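Long-range contacts in putative leucoanthocyanidin reductase 1 (Vitis vinifera, PDB 3I6I), which catalyses the NADPH-dependent reduction of leucoanthocyanidins to flavan-3-ols such as catechin in flavonoid biosynthesis: residues K192-A197 with F221-N226; G202-K207 with D302-V307; S95-I100 with Y137-R142. All blocks are in the same frame, centred on the assembly; numbering follows the deposited sequence.

How the contacts relate
From the N terminus, contact 3 comes first: 95-100 meets 137-142 and closes a loop that holds most of helix 99-109 and strand 114-116, bringing the lead-in to helix 99-109 against helix 133-149 beside the NADPH. Contact 3 closes before the other two open; contacts 1 and 2 then cross, since their segments alternate along the chain as 192-197, 202-207, 221-226 and 302-307. Contact 1 ties strand 193-196 to the loop before strand 227-228; contact 2 ties helix 198-208, next after that strand, to the loop before helix 307-315. These two touch, through Asn226 with Arg305 and Phe221 with Phe204. Contact 3 lies about 26 Å from each, centre to centre.

Contact 1: residues K192-A197 with F221-N226; sequences KAYFVA and FRPSCN
The side-chain nitrogen ND2 of Asn226 is shared by two backbone carbonyls, that of Phe195 (ND2 to O 2.9 Å) and, from the loop before helix 307-315, that of Arg305. Phe195 O lies close to the amide plane. In return the Phe195 N-H reaches Asn226 O over 3.1 Å in a nearly straight bond (164°), while Tyr194 CA adds a C-H contact to the same oxygen. The backbone N of Asn226 is turned back to Pro223 O within its own loop.

Arg222 lies across one face of the Tyr194 ring: its CA sits 3.7 Å from the ring centroid in a CH-pi contact, and the chain, extended from CG to NE (chi2 -166°), runs on over CZ and CE1 and past the ring. The guanidinium plane beyond is turned only 13° from that of the ring, but its partner lies elsewhere: NH2 bonds Phe285 O, and the group makes a cation-pi contact with Phe285. Pro223 O comes to the ring edge, 3.5 Å from Tyr194 CD2. Further along, Val196 CG1 packs on Phe221 CD2. The paired bonds of Phe195 and Asn226 lead into the antiparallel pairing of strands 193-196 and 227-228 in the small mixed sheet.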
loop_
_atom_site.group_PDB
_atom_site.type_symbol
_atom_site.label_atom_id
_atom_site.label_comp_id
_atom_site.label_asym_id
_atom_site.label_seq_id
_atom_site.Cartn_x
_atom_site.Cartn_y
_atom_site.Cartn_z
ATOM N N LYS A 192 -15.641 -11.088 -1.864
ATOM C CA LYS A 192 -14.984 -10.151 -2.759
ATOM C C LYS A 192 -13.814 -9.350 -2.167
ATOM O O LYS A 192 -13.828 -9.005 -0.995
ATOM C CB LYS A 192 -16.020 -9.139 -3.269
ATOM C CG LYS A 192 -17.108 -9.757 -4.166
ATOM C CD LYS A 192 -16.639 -10.064 -5.544
ATOM C CE LYS A 192 -17.787 -10.356 -6.513
ATOM N NZ LYS A 192 -17.315 -10.472 -7.944
ATOM N N ALA A 193 -12.808 -9.097 -2.996
ATOM C CA ALA A 193 -11.703 -8.186 -2.665
ATOM C C ALA A 193 -11.402 -7.363 -3.907
ATOM O O ALA A 193 -11.838 -7.720 -5.001
ATOM C CB ALA A 193 -10.485 -8.965 -2.222
ATOM N N TYR A 194 -10.690 -6.244 -3.752
ATOM C CA TYR A 194 -10.237 -5.445 -4.881
ATOM C C TYR A 194 -8.754 -5.635 -5.102
ATOM O O TYR A 194 -7.959 -5.499 -4.196
ATOM C CB TYR A 194 -10.523 -3.952 -4.665
ATOM C CG TYR A 194 -11.987 -3.592 -4.654
ATOM C CD1 TYR A 194 -12.681 -3.463 -3.462
ATOM C CD2 TYR A 194 -12.675 -3.382 -5.842
ATOM C CE1 TYR A 194 -14.035 -3.136 -3.456
ATOM C CE2 TYR A 194 -13.997 -3.024 -5.840
ATOM C CZ TYR A 194 -14.674 -2.919 -4.650
ATOM O OH TYR A 194 -15.996 -2.598 -4.750
ATOM N N PHE A 195 -8.391 -5.956 -6.329
ATOM C CA PHE A 195 -6.987 -6.184 -6.722
ATOM C C PHE A 195 -6.525 -5.093 -7.660
ATOM O O PHE A 195 -7.210 -4.729 -8.626
ATOM C CB PHE A 195 -6.834 -7.559 -7.395
ATOM C CG PHE A 195 -7.251 -8.690 -6.520
ATOM C CD1 PHE A 195 -6.357 -9.281 -5.653
ATOM C CD2 PHE A 195 -8.580 -9.119 -6.496
ATOM C CE1 PHE A 195 -6.741 -10.320 -4.824
ATOM C CE2 PHE A 195 -8.979 -10.157 -5.656
ATOM C CZ PHE A 195 -8.042 -10.773 -4.818
ATOM N N VAL A 196 -5.369 -4.537 -7.347
ATOM C CA VAL A 196 -4.861 -3.365 -8.048
ATOM C C VAL A 196 -3.425 -3.601 -8.462
ATOM O O VAL A 196 -2.557 -4.025 -7.644
ATOM C CB VAL A 196 -4.925 -2.140 -7.128
ATOM C CG1 VAL A 196 -4.486 -0.872 -7.894
ATOM C CG2 VAL A 196 -6.329 -1.974 -6.542
ATOM N N ALA A 197 -3.130 -3.337 -9.731
ATOM C CA ALA A 197 -1.751 -3.384 -10.174
ATOM C C ALA A 197 -0.848 -2.438 -9.390
ATOM O O ALA A 197 -1.201 -1.307 -9.128
ATOM C CB ALA A 197 -1.628 -3.056 -11.686
ATOM N N PHE A 221 -9.588 2.452 -3.151
ATOM C CA PHE A 221 -9.436 1.973 -4.507
ATOM C C PHE A 221 -10.442 0.856 -4.768
ATOM O O PHE A 221 -10.216 -0.283 -4.352
ATOM C CB PHE A 221 -8.021 1.463 -4.811
ATOM C CG PHE A 221 -6.948 2.533 -4.940
ATOM C CD1 PHE A 221 -6.795 3.533 -3.985
ATOM C CD2 PHE A 221 -6.004 2.442 -5.970
ATOM C CE1 PHE A 221 -5.794 4.491 -4.125
ATOM C CE2 PHE A 221 -4.951 3.386 -6.089
ATOM C CZ PHE A 221 -4.867 4.410 -5.148
ATOM N N ARG A 222 -11.506 1.154 -5.499
ATOM C CA ARG A 222 -12.529 0.157 -5.789
ATOM C C ARG A 222 -12.812 0.014 -7.274
ATOM O O ARG A 222 -13.968 0.227 -7.716
ATOM C CB ARG A 222 -13.807 0.476 -5.051
ATOM C CG ARG A 222 -13.674 0.518 -3.559
ATOM C CD ARG A 222 -15.023 0.509 -2.900
ATOM N NE ARG A 222 -14.947 0.194 -1.475
ATOM C CZ ARG A 222 -16.000 0.134 -0.651
ATOM N NH1 ARG A 222 -17.214 0.471 -1.066
ATOM N NH2 ARG A 222 -15.848 -0.215 0.623
ATOM N N PRO A 223 -11.775 -0.380 -8.056
ATOM C CA PRO A 223 -12.017 -0.618 -9.467
ATOM C C PRO A 223 -12.998 -1.788 -9.682
ATOM O O PRO A 223 -12.712 -2.958 -9.330
ATOM C CB PRO A 223 -10.607 -0.927 -10.017
ATOM C CG PRO A 223 -9.900 -1.556 -8.845
ATOM C CD PRO A 223 -10.378 -0.672 -7.707
ATOM N N SER A 224 -14.163 -1.479 -10.235
ATOM C CA SER A 224 -15.237 -2.455 -10.336
ATOM C C SER A 224 -14.842 -3.722 -11.140
ATOM O O SER A 224 -15.319 -4.806 -10.852
ATOM C CB SER A 224 -16.524 -1.817 -10.907
ATOM O OG SER A 224 -16.312 -1.381 -12.252
ATOM N N CYS A 225 -13.972 -3.588 -12.135
ATOM C CA CYS A 225 -13.636 -4.740 -12.974
ATOM C C CYS A 225 -12.623 -5.668 -12.303
ATOM O O CYS A 225 -12.352 -6.789 -12.796
ATOM C CB CYS A 225 -13.084 -4.298 -14.292
ATOM S SG CYS A 225 -14.301 -3.426 -15.335
ATOM N N ASN A 226 -12.051 -5.214 -11.200
ATOM C CA ASN A 226 -11.056 -5.987 -10.459
ATOM C C ASN A 226 -11.604 -6.384 -9.079
ATOM O O ASN A 226 -10.833 -6.685 -8.158
ATOM C CB ASN A 226 -9.751 -5.191 -10.300
ATOM C CG ASN A 226 -8.988 -4.971 -11.602
ATOM O OD1 ASN A 226 -9.466 -5.232 -12.713
ATOM N ND2 ASN A 226 -7.811 -4.396 -11.463
#

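Contact 2: residues G202-K207 with D302-V307; sequences GKFTMK and DSFRTV
With CG of Lys203 trans to its backbone N (chi1 176°) and every later bond extended, the lysine runs straight from helix 198-208 to Asp302, whose own CG is likewise swung away from its backbone N. The carboxylate and the ammonium group thus approach from opposite directions. Lys203 NZ takes Asp302 OD1 on its syn side in a 2.9 Å salt bridge, somewhat tilted from the carboxylate plane. One helical turn on, Lys207 is modelled in two conformers; in one of them the chain bends at its last torsion (chi4 -73°), placing Lys207 NZ at a long 3.7 Å from Asp302 OD2. A water joins this pair more closely, accepting from Lys207 NZ and donating to Asp302 OD2 at 2.8 Å. A second water links Lys203 NZ to Ser303 O. In this conformer the carboxylate serves both lysines, Lys203 directly through OD1 and Lys207 weakly and through water at OD2, in a salt-bridge network that probably balances much of its charge.

Beneath this polar layer the rings of Phe204 and Phe304 are stacked near parallel, planes 2° apart, but offset so far that only their rims overlap, the two CE2 atoms 3.3 Å from each other. Phe204 CZ also comes within 3.5 Å of Asp302 O, on the backbone side of the acid.

Phe204 continues onto Val295 of helix 295-298 and onto Phe221, while Phe304 rests on Pro223 and on Val196 of strand 193-196. Beyond it Arg305 N bonds Asp200 OD2 near the start of helix 198-208, and Thr306, as N-cap, opens helix 307-315.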
loop_
_atom_site.group_PDB
_atom_site.type_symbol
_atom_site.label_atom_id
_atom_site.label_comp_id
_atom_site.label_asym_id
_atom_site.label_seq_id
_atom_site.Cartn_x
_atom_site.Cartn_y
_atom_site.Cartn_z
ATOM N N GLY A 202 0.855 3.176 -7.680
ATOM C CA GLY A 202 1.734 4.337 -7.800
ATOM C C GLY A 202 1.090 5.505 -8.538
ATOM O O GLY A 202 1.091 6.646 -8.079
ATOM N N LYS A 203 0.507 5.225 -9.698
ATOM C CA LYS A 203 -0.013 6.274 -10.552
ATOM C C LYS A 203 -1.098 7.058 -9.839
ATOM O O LYS A 203 -1.077 8.314 -9.790
ATOM C CB LYS A 203 -0.577 5.635 -11.812
ATOM C CG LYS A 203 -1.242 6.594 -12.787
ATOM C CD LYS A 203 -1.771 5.776 -13.997
ATOM C CE LYS A 203 -2.936 6.485 -14.688
ATOM N NZ LYS A 203 -3.418 5.682 -15.890
ATOM N N PHE A 204 -2.051 6.330 -9.277
ATOM C CA PHE A 204 -3.202 6.984 -8.684
ATOM C C PHE A 204 -2.857 7.610 -7.343
ATOM O O PHE A 204 -3.327 8.684 -7.077
ATOM C CB PHE A 204 -4.425 6.082 -8.650
ATOM C CG PHE A 204 -4.979 5.814 -10.021
ATOM C CD1 PHE A 204 -5.632 6.814 -10.715
ATOM C CD2 PHE A 204 -4.827 4.577 -10.631
ATOM C CE1 PHE A 204 -6.121 6.594 -11.978
ATOM C CE2 PHE A 204 -5.339 4.347 -11.906
ATOM C CZ PHE A 204 -5.978 5.342 -12.584
ATOM N N THR A 205 -1.975 6.989 -6.554
ATOM C CA THR A 205 -1.465 7.662 -5.378
ATOM C C THR A 205 -0.891 9.048 -5.674
ATOM O O THR A 205 -1.189 10.041 -4.958
ATOM C CB THR A 205 -0.401 6.802 -4.661
ATOM O OG1 THR A 205 -1.013 5.642 -4.110
ATOM C CG2 THR A 205 0.305 7.613 -3.516
ATOM N N MET A 206 -0.048 9.147 -6.699
ATOM C CA MET A 206 0.614 10.396 -6.941
ATOM C C MET A 206 -0.380 11.452 -7.424
ATOM O O MET A 206 -0.152 12.632 -7.185
ATOM C CB MET A 206 1.847 10.223 -7.847
ATOM C CG MET A 206 2.996 9.495 -7.097
ATOM S SD MET A 206 3.334 10.129 -5.389
ATOM C CE MET A 206 3.665 11.819 -5.764
ATOM N N LYS A 207 -1.483 11.070 -8.081
ATOM C CA LYS A 207 -2.507 12.052 -8.506
ATOM C C LYS A 207 -3.174 12.706 -7.311
ATOM O O LYS A 207 -3.594 13.869 -7.373
ATOM C CB LYS A 207 -3.636 11.384 -9.326
ATOM C CG LYS A 207 -3.194 10.695 -10.596
ATOM C CD LYS A 207 -4.403 10.267 -11.440
ATOM C CE LYS A 207 -3.986 9.660 -12.777
ATOM N NZ LYS A 207 -3.470 10.644 -13.779
ATOM N N ASP A 302 -10.191 6.726 -16.926
ATOM C CA ASP A 302 -8.767 6.464 -16.714
ATOM C C ASP A 302 -8.665 5.048 -16.153
ATOM O O ASP A 302 -8.570 4.822 -14.939
ATOM C CB ASP A 302 -8.189 7.518 -15.778
ATOM C CG ASP A 302 -6.674 7.617 -15.879
ATOM O OD1 ASP A 302 -6.068 6.676 -16.434
ATOM O OD2 ASP A 302 -6.087 8.611 -15.373
ATOM N N SER A 303 -8.724 4.096 -17.068
ATOM C CA SER A 303 -8.891 2.683 -16.732
ATOM C C SER A 303 -7.749 2.090 -15.913
ATOM O O SER A 303 -6.590 2.375 -16.160
ATOM C CB SER A 303 -9.015 1.849 -18.025
ATOM O OG SER A 303 -10.218 2.139 -18.700
ATOM N N PHE A 304 -8.126 1.242 -14.966
ATOM C CA PHE A 304 -7.197 0.438 -14.189
ATOM C C PHE A 304 -6.802 -0.754 -15.025
ATOM O O PHE A 304 -7.634 -1.318 -15.731
ATOM C CB PHE A 304 -7.880 -0.086 -12.921
ATOM C CG PHE A 304 -7.791 0.859 -11.763
ATOM C CD1 PHE A 304 -7.145 0.486 -10.612
ATOM C CD2 PHE A 304 -8.301 2.155 -11.866
ATOM C CE1 PHE A 304 -7.026 1.364 -9.536
ATOM C CE2 PHE A 304 -8.183 3.053 -10.813
ATOM C CZ PHE A 304 -7.552 2.664 -9.650
ATOM N N ARG A 305 -5.538 -1.165 -14.919
ATOM C CA ARG A 305 -5.111 -2.458 -15.466
ATOM C C ARG A 305 -5.953 -3.589 -14.846
ATOM O O ARG A 305 -6.175 -3.631 -13.635
ATOM C CB ARG A 305 -3.626 -2.675 -15.113
ATOM C CG ARG A 305 -2.711 -1.673 -15.793
ATOM C CD ARG A 305 -1.271 -1.902 -15.422
ATOM N NE ARG A 305 -0.753 -3.099 -16.080
ATOM C CZ ARG A 305 0.394 -3.696 -15.770
ATOM N NH1 ARG A 305 1.191 -3.224 -14.802
ATOM N NH2 ARG A 305 0.742 -4.784 -16.432
ATOM N N THR A 306 -6.428 -4.508 -15.677
ATOM C CA THR A 306 -7.182 -5.623 -15.190
ATOM C C THR A 306 -6.242 -6.713 -14.643
ATOM O O THR A 306 -5.042 -6.810 -15.006
ATOM C CB THR A 306 -8.034 -6.219 -16.319
ATOM O OG1 THR A 306 -7.185 -6.914 -17.243
ATOM C CG2 THR A 306 -8.786 -5.116 -17.066
ATOM N N VAL A 307 -6.835 -7.596 -13.866
ATOM C CA VAL A 307 -6.125 -8.752 -13.289
ATOM C C VAL A 307 -5.641 -9.692 -14.378
ATOM O O VAL A 307 -4.510 -10.205 -14.337
ATOM C CB VAL A 307 -7.002 -9.504 -12.287
ATOM C CG1 VAL A 307 -6.265 -10.764 -11.765
ATOM C CG2 VAL A 307 -7.446 -8.601 -11.124
HETATM O O HOH W 1 -3.955 2.642 -15.351
HETATM O O HOH W 2 -3.637 9.363 -16.475
#

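Contact 3: residues S95-I100 with Y137-R142; sequences SILDQI and YREKRR. With NDP (NADPH dihydro-nicotinamide-adenine-dinucleotide phosphate), chain B; ACY (acetic acid), chain C.
One face of the Glu139 carboxylate is covered by the isopropyl end of Leu97, with Leu97 CG standing 3.9 Å from Glu139 CD; the two side chains meet at about a right angle. On the same side of the plane, and well above it, a water donates to Glu139 OE1 at 3.0 Å and accepts from Leu97 N, tying the acid to the backbone N-H of Leu97, just ahead of helix 99-109. The Arg142 guanidinium is approached obliquely by Ile100 CD1, 3.9 Å from NE, and at the edge of the Tyr137 ring lies an acetate, probably from the crystallisation liquor.

Ile96 fills the middle. Its CG2 branch packs on Glu139 CB at 3.8 Å, and its CD1 end lies beside Lys140 CE at 3.9 Å. Replacing Glu139 by an alanine would probably leave the water at Leu97 N without its acceptor partner and the Leu97 branches without the flat group they rest on.

The two segments, 95-100 leading into helix 99-109 and 137-142 within helix 133-149, lie side by side on the Rossmann domain, and both reach the NADPH. From the second, Lys140 is extended beyond CG, which carries it past Ile96 to the nicotinamide ribose. Lys140 NZ bonds NDP O3D at 2.8 Å and O2D as well, much as the conserved lysine of classical short-chain dehydrogenases holds this ribose. From the first, Asp98 OD2 accepts from adenine N6A over 3.3 Å.

Within 95-100 Gln99 folds back on the turn: its NE2 donates to an in-plane lone pair of Ile96 O, at 3.0 Å, an oxygen that also takes the Gln99 backbone N-H, while Gln99 OE1 takes Ser89 OG and Ser118 N.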
loop_
_atom_site.group_PDB
_atom_site.type_symbol
_atom_site.label_atom_id
_atom_site.label_comp_id
_atom_site.label_asym_id
_atom_site.label_seq_id
_atom_site.Cartn_x
_atom_site.Cartn_y
_atom_site.Cartn_z
ATOM N N SER A 95 8.189 -0.814 10.769
ATOM C CA SER A 95 8.662 0.553 11.014
ATOM C C SER A 95 7.566 1.597 11.136
ATOM O O SER A 95 7.841 2.793 11.042
ATOM C CB SER A 95 9.622 0.973 9.876
ATOM O OG SER A 95 10.648 0.015 9.696
ATOM N N ILE A 96 6.318 1.182 11.350
ATOM C CA ILE A 96 5.217 2.154 11.371
ATOM C C ILE A 96 5.438 3.273 12.447
ATOM O O ILE A 96 5.235 4.455 12.166
ATOM C CB ILE A 96 3.855 1.453 11.587
ATOM C CG1 ILE A 96 3.554 0.517 10.416
ATOM C CG2 ILE A 96 2.743 2.503 11.760
ATOM C CD1 ILE A 96 3.659 1.182 9.036
ATOM N N LEU A 97 5.839 2.919 13.649
ATOM C CA LEU A 97 6.030 3.962 14.708
ATOM C C LEU A 97 7.299 4.841 14.511
ATOM O O LEU A 97 7.440 5.895 15.142
ATOM C CB LEU A 97 5.989 3.342 16.070
ATOM C CG LEU A 97 4.714 2.665 16.496
ATOM C CD1 LEU A 97 4.877 2.126 17.903
ATOM C CD2 LEU A 97 3.538 3.587 16.356
ATOM N N ASP A 98 8.172 4.462 13.575
ATOM C CA ASP A 98 9.279 5.338 13.148
ATOM C C ASP A 98 8.721 6.623 12.542
ATOM O O ASP A 98 9.419 7.637 12.410
ATOM C CB ASP A 98 10.180 4.659 12.095
ATOM C CG ASP A 98 11.043 3.510 12.656
ATOM O OD1 ASP A 98 11.169 3.367 13.890
ATOM O OD2 ASP A 98 11.625 2.767 11.819
ATOM N N GLN A 99 7.449 6.589 12.145
ATOM C CA GLN A 99 6.810 7.759 11.581
ATOM C C GLN A 99 6.503 8.848 12.626
ATOM O O GLN A 99 6.236 9.992 12.252
ATOM C CB GLN A 99 5.525 7.359 10.863
ATOM C CG GLN A 99 5.782 6.563 9.609
ATOM C CD GLN A 99 4.518 6.079 8.963
ATOM O OE1 GLN A 99 4.167 6.495 7.838
ATOM N NE2 GLN A 99 3.792 5.232 9.681
ATOM N N ILE A 100 6.536 8.506 13.911
ATOM C CA ILE A 100 6.191 9.455 14.967
ATOM C C ILE A 100 7.129 10.648 14.925
ATOM O O ILE A 100 6.668 11.812 14.917
ATOM C CB ILE A 100 6.177 8.809 16.347
ATOM C CG1 ILE A 100 5.012 7.814 16.469
ATOM C CG2 ILE A 100 6.064 9.870 17.461
ATOM C CD1 ILE A 100 4.942 7.156 17.795
ATOM N N TYR A 137 -2.450 -2.439 12.875
ATOM C CA TYR A 137 -3.479 -1.435 12.710
ATOM C C TYR A 137 -3.537 -0.476 13.903
ATOM O O TYR A 137 -3.731 0.734 13.669
ATOM C CB TYR A 137 -4.835 -2.067 12.444
ATOM C CG TYR A 137 -5.004 -2.530 11.013
ATOM C CD1 TYR A 137 -3.920 -2.612 10.134
ATOM C CD2 TYR A 137 -6.263 -2.873 10.542
ATOM C CE1 TYR A 137 -4.077 -3.058 8.832
ATOM C CE2 TYR A 137 -6.430 -3.317 9.255
ATOM C CZ TYR A 137 -5.360 -3.388 8.393
ATOM O OH TYR A 137 -5.551 -3.861 7.105
ATOM N N ARG A 138 -3.312 -0.967 15.128
ATOM C CA ARG A 138 -3.123 -0.078 16.280
ATOM C C ARG A 138 -2.039 0.954 16.057
ATOM O O ARG A 138 -2.246 2.128 16.401
ATOM C CB ARG A 138 -2.887 -0.814 17.586
ATOM C CG ARG A 138 -4.092 -1.467 18.190
ATOM C CD ARG A 138 -3.798 -1.835 19.674
ATOM N NE ARG A 138 -2.851 -2.927 19.703
ATOM C CZ ARG A 138 -3.149 -4.222 19.647
ATOM N NH1 ARG A 138 -4.388 -4.651 19.650
ATOM N NH2 ARG A 138 -2.164 -5.109 19.627
ATOM N N GLU A 139 -0.895 0.539 15.499
ATOM C CA GLU A 139 0.207 1.466 15.209
ATOM C C GLU A 139 -0.187 2.469 14.110
ATOM O O GLU A 139 0.098 3.662 14.240
ATOM C CB GLU A 139 1.438 0.692 14.815
ATOM C CG GLU A 139 1.984 -0.114 16.009
ATOM C CD GLU A 139 3.278 -0.834 15.730
ATOM O OE1 GLU A 139 3.772 -0.824 14.569
ATOM O OE2 GLU A 139 3.814 -1.420 16.694
ATOM N N LYS A 140 -0.836 1.986 13.040
ATOM C CA LYS A 140 -1.297 2.885 11.975
ATOM C C LYS A 140 -2.342 3.895 12.472
ATOM O O LYS A 140 -2.308 5.084 12.093
ATOM C CB LYS A 140 -1.764 2.089 10.763
ATOM C CG LYS A 140 -0.630 1.353 10.037
ATOM C CD LYS A 140 -1.080 0.730 8.722
ATOM C CE LYS A 140 0.100 0.057 8.010
ATOM N NZ LYS A 140 -0.224 -0.190 6.560
ATOM N N ARG A 141 -3.237 3.462 13.349
ATOM C CA ARG A 141 -4.264 4.323 13.926
ATOM C C ARG A 141 -3.640 5.392 14.811
ATOM O O ARG A 141 -4.100 6.532 14.812
ATOM C CB ARG A 141 -5.229 3.514 14.784
ATOM C CG ARG A 141 -6.156 2.617 13.979
ATOM C CD ARG A 141 -6.910 1.749 14.904
ATOM N NE ARG A 141 -7.673 0.725 14.219
ATOM C CZ ARG A 141 -8.141 -0.375 14.789
ATOM N NH1 ARG A 141 -7.989 -0.586 16.078
ATOM N NH2 ARG A 141 -8.810 -1.247 14.072
ATOM N N ARG A 142 -2.603 4.997 15.543
ATOM C CA ARG A 142 -1.868 5.913 16.431
ATOM C C ARG A 142 -1.176 6.981 15.573
ATOM O O ARG A 142 -1.198 8.171 15.892
ATOM C CB ARG A 142 -0.889 5.116 17.304
ATOM C CG ARG A 142 -0.383 5.862 18.536
ATOM C CD ARG A 142 0.899 6.470 18.306
ATOM N NE ARG A 142 1.514 6.975 19.552
ATOM C CZ ARG A 142 1.390 8.216 20.047
ATOM N NH1 ARG A 142 0.599 9.142 19.470
ATOM N NH2 ARG A 142 2.061 8.525 21.155
HETATM P PA NDP B . 9.196 -2.570 2.501
HETATM O O1A NDP B . 9.776 -3.306 3.684
HETATM O O2A NDP B . 9.222 -3.323 1.042
HETATM O O5B NDP B . 9.848 -1.126 2.221
HETATM C C5B NDP B . 10.042 -0.237 3.277
HETATM C C4B NDP B . 10.850 0.931 2.858
HETATM O O4B NDP B . 10.884 1.748 4.092
HETATM C C3B NDP B . 12.319 0.552 2.538
HETATM O O3B NDP B . 12.874 1.399 1.495
HETATM C C2B NDP B . 13.040 0.816 3.858
HETATM O O2B NDP B . 14.409 1.134 3.610
HETATM C C1B NDP B . 12.309 2.079 4.305
HETATM N N9A NDP B . 12.449 2.441 5.716
HETATM C C8A NDP B . 12.075 1.687 6.750
HETATM N N7A NDP B . 12.322 2.350 7.881
HETATM C C5A NDP B . 12.840 3.541 7.565
HETATM C C6A NDP B . 13.284 4.630 8.318
HETATM N N6A NDP B . 13.215 4.609 9.651
HETATM N N1A NDP B . 13.777 5.707 7.675
HETATM C C2A NDP B . 13.821 5.739 6.344
HETATM N N3A NDP B . 13.391 4.722 5.586
HETATM C C4A NDP B . 12.910 3.609 6.185
HETATM O O3 NDP B . 7.663 -2.254 2.834
HETATM P PN NDP B . 6.308 -2.584 1.979
HETATM O O1N NDP B . 6.220 -2.077 0.589
HETATM O O2N NDP B . 6.081 -4.121 2.233
HETATM O O5D NDP B . 5.228 -1.867 2.991
HETATM C C5D NDP B . 4.917 -0.474 2.838
HETATM C C4D NDP B . 3.517 -0.230 3.327
HETATM O O4D NDP B . 2.685 -0.893 2.335
HETATM C C3D NDP B . 3.180 -0.836 4.667
HETATM O O3D NDP B . 2.248 0.016 5.325
HETATM C C2D NDP B . 2.472 -2.120 4.277
HETATM O O2D NDP B . 1.507 -2.398 5.272
HETATM C C1D NDP B . 1.747 -1.736 2.990
HETATM N N1N NDP B . 1.602 -2.835 1.968
HETATM C C2N NDP B . 0.391 -3.033 1.260
HETATM C C3N NDP B . 0.154 -4.192 0.650
HETATM C C7N NDP B . -1.154 -4.384 -0.142
HETATM O O7N NDP B . -1.966 -3.459 -0.256
HETATM N N7N NDP B . -1.306 -5.549 -0.748
HETATM C C4N NDP B . 1.196 -5.319 0.735
HETATM C C5N NDP B . 2.589 -4.760 1.002
HETATM C C6N NDP B . 2.745 -3.552 1.527
HETATM P P2B NDP B . 15.583 0.053 4.133
HETATM O O1X NDP B . 15.499 -1.197 3.333
HETATM O O2X NDP B . 16.927 0.894 4.008
HETATM O O3X NDP B . 15.297 -0.197 5.670
HETATM C C ACY C . -3.039 -3.943 4.924
HETATM O O ACY C . -1.858 -3.661 4.615
HETATM O OXT ACY C . -3.853 -3.123 5.437
HETATM C CH3 ACY C . -3.482 -5.354 4.627
HETATM O O HOH W 3 6.640 0.155 14.528
#